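Long-range contact in acyl-CoA dehydrogenase (Thermus thermophilus, PDB 2Z1Q), which probably oxidises saturated acyl-CoA thioesters to their 2,3-dehydroacyl-CoA products, using bound FAD: residues Leu137-Leu148 with Ser183-Phe194. Residues are numbered along the deposited sequence; the frame is centred on the assembly and turned at random.
Sequences LASGEWIAAYCL and SNAGFAHLFTVF. With FAD (flavin-adenine dinucleotide), chain D.
Y146 swings its ring away from its own amide (chi1 -170°) and F194 turns CG away from its carbonyl carbon (chi1 -66°), which brings the two rings together edge to face: Y146 offers a flat aromatic face to the F194 edge, and Y146 CE1 lies 3.4 Å from F194 CE1. They sit on parallel strands 144-147 and 190-194 of the acyl-CoA dehydrogenase middle-domain β-sheet, laddered by bonds such as T192 N to A145 O and C147 N to T192 O. On the face opposite Y146, the small A145 methyl packs closely, CB 3.4 Å from F191 CD1, where a larger group would probably be crowded, while the compact, polarisable C147 SG reaches the edge of the same ring. Where the ladder begins, the flat rings of H189 and W142 suit an offset stack, planes at 16°, with H189 CB over the W142 face, and I143 O accepts from both H189 N and L190 N. Were the tyrosine replaced by an alanine here, the F194 edge would probably lose the face it packs against, opening a gap. Backbone atoms hold the flavin pyrimidine: Y146 O accepts a hydrogen bond from flavin N3 (2.8 Å) and L148 N gives one to flavin O2. From its side chain, S183 donates through OG to flavin N5 at 2.6 Å.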
loop_
_atom_site.group_PDB
_atom_site.type_symbol
_atom_site.label_atom_id
_atom_site.label_comp_id
_atom_site.label_asym_id
_atom_site.label_seq_id
_atom_site.Cartn_x
_atom_site.Cartn_y
_atom_site.Cartn_z
ATOM N N LEU B 137 -35.110 4.007 13.217
ATOM C CA LEU B 137 -33.769 3.620 12.802
ATOM C C LEU B 137 -33.786 2.232 12.182
ATOM O O LEU B 137 -33.093 1.978 11.204
ATOM C CB LEU B 137 -32.818 3.634 13.997
ATOM C CG LEU B 137 -32.724 4.959 14.755
ATOM C CD1 LEU B 137 -31.724 4.815 15.888
ATOM C CD2 LEU B 137 -32.300 6.078 13.815
ATOM N N ALA B 138 -34.598 1.345 12.751
ATOM C CA ALA B 138 -34.690 -0.032 12.261
ATOM C C ALA B 138 -35.390 -0.144 10.923
ATOM O O ALA B 138 -35.151 -1.083 10.163
ATOM C CB ALA B 138 -35.404 -0.901 13.287
ATOM N N SER B 139 -36.252 0.817 10.629
ATOM C CA SER B 139 -36.993 0.824 9.382
ATOM C C SER B 139 -36.248 1.580 8.286
ATOM O O SER B 139 -36.462 1.331 7.101
ATOM C CB SER B 139 -38.343 1.491 9.601
ATOM O OG SER B 139 -38.145 2.799 10.105
ATOM N N GLY B 140 -35.376 2.500 8.687
ATOM C CA GLY B 140 -34.636 3.288 7.720
ATOM C C GLY B 140 -35.288 4.651 7.519
ATOM O O GLY B 140 -34.787 5.484 6.764
ATOM N N GLU B 141 -36.416 4.879 8.187
ATOM C CA GLU B 141 -37.107 6.151 8.068
ATOM C C GLU B 141 -36.165 7.219 8.610
ATOM O O GLU B 141 -36.097 8.336 8.097
ATOM C CB GLU B 141 -38.416 6.112 8.858
ATOM C CG GLU B 141 -39.019 7.486 9.109
ATOM C CD GLU B 141 -40.474 7.418 9.529
ATOM O OE1 GLU B 141 -40.802 6.626 10.443
ATOM O OE2 GLU B 141 -41.288 8.165 8.948
ATOM N N TRP B 142 -35.417 6.850 9.642
ATOM C CA TRP B 142 -34.463 7.755 10.256
ATOM C C TRP B 142 -33.039 7.201 10.201
ATOM O O TRP B 142 -32.799 6.038 10.549
ATOM C CB TRP B 142 -34.895 8.022 11.687
ATOM C CG TRP B 142 -35.826 9.180 11.798
ATOM C CD1 TRP B 142 -36.690 9.639 10.845
ATOM C CD2 TRP B 142 -35.964 10.053 12.917
ATOM N NE1 TRP B 142 -37.359 10.750 11.302
ATOM C CE2 TRP B 142 -36.931 11.025 12.573
ATOM C CE3 TRP B 142 -35.359 10.111 14.181
ATOM C CZ2 TRP B 142 -37.305 12.044 13.449
ATOM C CZ3 TRP B 142 -35.727 11.121 15.048
ATOM C CH2 TRP B 142 -36.691 12.076 14.680
ATOM N N ILE B 143 -32.100 8.026 9.739
ATOM C CA ILE B 143 -30.700 7.631 9.638
ATOM C C ILE B 143 -29.951 8.152 10.854
ATOM O O ILE B 143 -30.133 9.302 11.253
ATOM C CB ILE B 143 -30.059 8.197 8.350
ATOM C CG1 ILE B 143 -30.828 7.679 7.133
ATOM C CG2 ILE B 143 -28.596 7.768 8.242
ATOM C CD1 ILE B 143 -30.378 8.270 5.827
ATOM N N ALA B 144 -29.103 7.324 11.449
ATOM C CA ALA B 144 -28.386 7.762 12.636
ATOM C C ALA B 144 -26.907 8.088 12.376
ATOM O O ALA B 144 -26.309 7.590 11.426
ATOM C CB ALA B 144 -28.527 6.703 13.744
ATOM N N ALA B 145 -26.347 8.953 13.223
ATOM C CA ALA B 145 -24.948 9.359 13.127
ATOM C C ALA B 145 -24.332 9.299 14.522
ATOM O O ALA B 145 -25.032 9.425 15.532
ATOM C CB ALA B 145 -24.835 10.771 12.562
ATOM N N TYR B 146 -23.016 9.129 14.564
ATOM C CA TYR B 146 -22.265 9.005 15.808
ATOM C C TYR B 146 -21.224 10.118 15.851
ATOM O O TYR B 146 -20.363 10.199 14.976
ATOM C CB TYR B 146 -21.568 7.647 15.798
ATOM C CG TYR B 146 -20.925 7.224 17.085
ATOM C CD1 TYR B 146 -21.692 6.815 18.169
ATOM C CD2 TYR B 146 -19.536 7.146 17.191
ATOM C CE1 TYR B 146 -21.089 6.326 19.334
ATOM C CE2 TYR B 146 -18.928 6.666 18.331
ATOM C CZ TYR B 146 -19.703 6.255 19.400
ATOM O OH TYR B 146 -19.084 5.769 20.527
ATOM N N CYS B 147 -21.292 10.955 16.877
ATOM C CA CYS B 147 -20.377 12.079 16.988
ATOM C C CYS B 147 -19.484 12.018 18.212
ATOM O O CYS B 147 -19.813 12.540 19.273
ATOM C CB CYS B 147 -21.171 13.387 16.978
ATOM S SG CYS B 147 -21.853 13.730 15.428
ATOM N N LEU B 148 -18.328 11.396 18.034
ATOM C CA LEU B 148 -17.378 11.238 19.105
ATOM C C LEU B 148 -16.084 12.002 18.851
ATOM O O LEU B 148 -15.638 12.766 19.690
ATOM C CB LEU B 148 -17.084 9.755 19.300
ATOM C CG LEU B 148 -15.994 9.421 20.314
ATOM C CD1 LEU B 148 -16.270 10.186 21.590
ATOM C CD2 LEU B 148 -15.950 7.922 20.581
ATOM N N SER B 183 -19.727 10.563 9.824
ATOM C CA SER B 183 -20.353 9.847 8.707
ATOM C C SER B 183 -21.871 10.014 8.785
ATOM O O SER B 183 -22.441 10.003 9.881
ATOM C CB SER B 183 -20.020 8.339 8.764
ATOM O OG SER B 183 -18.629 8.100 8.835
ATOM N N ASN B 184 -22.508 10.168 7.625
ATOM C CA ASN B 184 -23.964 10.330 7.520
ATOM C C ASN B 184 -24.476 11.710 7.950
ATOM O O ASN B 184 -25.682 11.989 7.877
ATOM C CB ASN B 184 -24.686 9.246 8.357
ATOM C CG ASN B 184 -24.516 7.822 7.793
ATOM O OD1 ASN B 184 -24.811 6.847 8.482
ATOM N ND2 ASN B 184 -24.059 7.703 6.554
ATOM N N ALA B 185 -23.568 12.578 8.382
ATOM C CA ALA B 185 -23.924 13.919 8.845
ATOM C C ALA B 185 -24.727 14.731 7.843
ATOM O O ALA B 185 -25.494 15.617 8.225
ATOM C CB ALA B 185 -22.668 14.676 9.238
ATOM N N GLY B 186 -24.558 14.437 6.563
ATOM C CA GLY B 186 -25.266 15.169 5.536
ATOM C C GLY B 186 -26.765 14.896 5.453
ATOM O O GLY B 186 -27.496 15.707 4.895
ATOM N N PHE B 187 -27.222 13.769 6.005
ATOM C CA PHE B 187 -28.642 13.415 5.953
ATOM C C PHE B 187 -29.168 12.698 7.198
ATOM O O PHE B 187 -30.333 12.306 7.243
ATOM C CB PHE B 187 -28.912 12.552 4.715
ATOM C CG PHE B 187 -27.846 11.517 4.462
ATOM C CD1 PHE B 187 -26.991 11.639 3.370
ATOM C CD2 PHE B 187 -27.675 10.447 5.334
ATOM C CE1 PHE B 187 -25.978 10.707 3.153
ATOM C CE2 PHE B 187 -26.665 9.512 5.128
ATOM C CZ PHE B 187 -25.815 9.642 4.034
ATOM N N ALA B 188 -28.314 12.518 8.201
ATOM C CA ALA B 188 -28.718 11.845 9.433
ATOM C C ALA B 188 -29.776 12.651 10.182
ATOM O O ALA B 188 -29.672 13.878 10.286
ATOM C CB ALA B 188 -27.506 11.631 10.334
ATOM N N HIS B 189 -30.775 11.945 10.716
ATOM C CA HIS B 189 -31.870 12.547 11.479
ATOM C C HIS B 189 -31.556 12.528 12.966
ATOM O O HIS B 189 -31.927 13.446 13.703
ATOM C CB HIS B 189 -33.166 11.769 11.245
ATOM C CG HIS B 189 -33.520 11.618 9.801
ATOM N ND1 HIS B 189 -34.174 12.604 9.096
ATOM C CD2 HIS B 189 -33.239 10.635 8.910
ATOM C CE1 HIS B 189 -34.276 12.238 7.832
ATOM N NE2 HIS B 189 -33.717 11.049 7.691
ATOM N N LEU B 190 -30.890 11.470 13.417
ATOM C CA LEU B 190 -30.548 11.346 14.828
ATOM C C LEU B 190 -29.035 11.376 15.032
ATOM O O LEU B 190 -28.284 10.761 14.281
ATOM C CB LEU B 190 -31.128 10.051 15.401
ATOM C CG LEU B 190 -30.901 9.800 16.896
ATOM C CD1 LEU B 190 -31.577 10.890 17.713
ATOM C CD2 LEU B 190 -31.460 8.439 17.271
ATOM N N PHE B 191 -28.592 12.085 16.064
ATOM C CA PHE B 191 -27.164 12.206 16.359
ATOM C C PHE B 191 -26.818 11.841 17.803
ATOM O O PHE B 191 -27.374 12.413 18.742
ATOM C CB PHE B 191 -26.685 13.651 16.105
ATOM C CG PHE B 191 -26.539 14.012 14.653
ATOM C CD1 PHE B 191 -25.311 13.858 14.015
ATOM C CD2 PHE B 191 -27.613 14.528 13.928
ATOM C CE1 PHE B 191 -25.154 14.213 12.676
ATOM C CE2 PHE B 191 -27.457 14.892 12.582
ATOM C CZ PHE B 191 -26.228 14.732 11.961
ATOM N N THR B 192 -25.894 10.901 17.988
ATOM C CA THR B 192 -25.455 10.549 19.344
ATOM C C THR B 192 -24.159 11.352 19.550
ATOM O O THR B 192 -23.131 11.053 18.941
ATOM C CB THR B 192 -25.200 9.013 19.492
ATOM O OG1 THR B 192 -26.440 8.312 19.366
ATOM C CG2 THR B 192 -24.602 8.694 20.854
ATOM N N VAL B 193 -24.215 12.387 20.387
ATOM C CA VAL B 193 -23.049 13.239 20.613
ATOM C C VAL B 193 -22.431 13.092 21.990
ATOM O O VAL B 193 -23.146 13.027 22.991
ATOM C CB VAL B 193 -23.426 14.710 20.421
ATOM C CG1 VAL B 193 -22.176 15.603 20.482
ATOM C CG2 VAL B 193 -24.165 14.862 19.116
ATOM N N PHE B 194 -21.103 13.068 22.054
ATOM C CA PHE B 194 -20.440 12.950 23.343
ATOM C C PHE B 194 -19.909 14.299 23.821
ATOM O O PHE B 194 -19.291 15.048 23.056
ATOM C CB PHE B 194 -19.297 11.920 23.276
ATOM C CG PHE B 194 -19.771 10.510 23.045
ATOM C CD1 PHE B 194 -20.325 10.140 21.822
ATOM C CD2 PHE B 194 -19.691 9.565 24.058
ATOM C CE1 PHE B 194 -20.790 8.847 21.615
ATOM C CE2 PHE B 194 -20.155 8.259 23.856
ATOM C CZ PHE B 194 -20.703 7.903 22.632
HETATM P PA FAD D . -4.180 10.905 14.618
HETATM O O1A FAD D . -4.737 10.810 13.292
HETATM O O2A FAD D . -4.688 11.934 15.729
HETATM O O5B FAD D . -3.442 9.631 15.152
HETATM C C5B FAD D . -2.145 9.545 14.564
HETATM C C4B FAD D . -1.598 8.366 15.336
HETATM O O4B FAD D . -2.370 7.489 16.054
HETATM C C3B FAD D . -0.283 7.608 14.843
HETATM O O3B FAD D . 0.891 8.354 15.183
HETATM C C2B FAD D . -0.573 6.328 15.728
HETATM O O2B FAD D . 0.571 5.562 16.120
HETATM C C1B FAD D . -1.223 7.198 16.765
HETATM N N9A FAD D . -1.430 6.810 18.129
HETATM C C8A FAD D . -2.499 7.269 18.842
HETATM N N7A FAD D . -2.456 6.829 20.045
HETATM C C5A FAD D . -1.372 6.037 20.188
HETATM C C6A FAD D . -0.813 5.291 21.269
HETATM N N6A FAD D . -1.445 5.292 22.495
HETATM N N1A FAD D . 0.334 4.594 21.038
HETATM C C2A FAD D . 0.951 4.615 19.860
HETATM N N3A FAD D . 0.454 5.307 18.855
HETATM C C4A FAD D . -0.675 6.029 18.944
HETATM N N1 FAD D . -15.699 9.561 13.980
HETATM C C2 FAD D . -16.880 9.419 14.619
HETATM O O2 FAD D . -16.932 9.694 15.807
HETATM N N3 FAD D . -18.012 9.006 13.996
HETATM C C4 FAD D . -18.042 8.698 12.654
HETATM O O4 FAD D . -19.053 8.336 12.104
HETATM C C4X FAD D . -16.781 8.849 11.886
HETATM N N5 FAD D . -16.704 8.612 10.566
HETATM C C5X FAD D . -15.546 8.802 9.881
HETATM C C6 FAD D . -15.485 8.607 8.455
HETATM C C7 FAD D . -14.286 8.855 7.765
HETATM C C7M FAD D . -14.240 8.673 6.260
HETATM C C8 FAD D . -13.118 9.281 8.474
HETATM C C8M FAD D . -11.811 9.568 7.768
HETATM C C9 FAD D . -13.163 9.459 9.839
HETATM C C9A FAD D . -14.368 9.233 10.572
HETATM N N10 FAD D . -14.399 9.464 11.965
HETATM C C10 FAD D . -15.580 9.304 12.662
HETATM C "C1'" FAD D . -13.167 9.908 12.566
HETATM C "C2'" FAD D . -12.367 8.819 13.295
HETATM O "O2'" FAD D . -13.075 8.331 14.424
HETATM C "C3'" FAD D . -11.122 9.566 13.654
HETATM O "O3'" FAD D . -10.491 9.973 12.406
HETATM C "C4'" FAD D . -10.092 8.780 14.415
HETATM O "O4'" FAD D . -10.548 8.323 15.691
HETATM C "C5'" FAD D . -8.991 9.775 14.495
HETATM O "O5'" FAD D . -7.875 9.331 15.083
HETATM P P FAD D . -6.903 10.543 14.684
HETATM O O1P FAD D . -7.000 10.719 13.211
HETATM O O2P FAD D . -7.361 11.921 15.420
HETATM O O3P FAD D . -5.431 9.998 15.138
HETATM O O HOH W 1 -27.306 8.261 16.876
HETATM O O HOH W 2 -21.665 8.673 12.313
#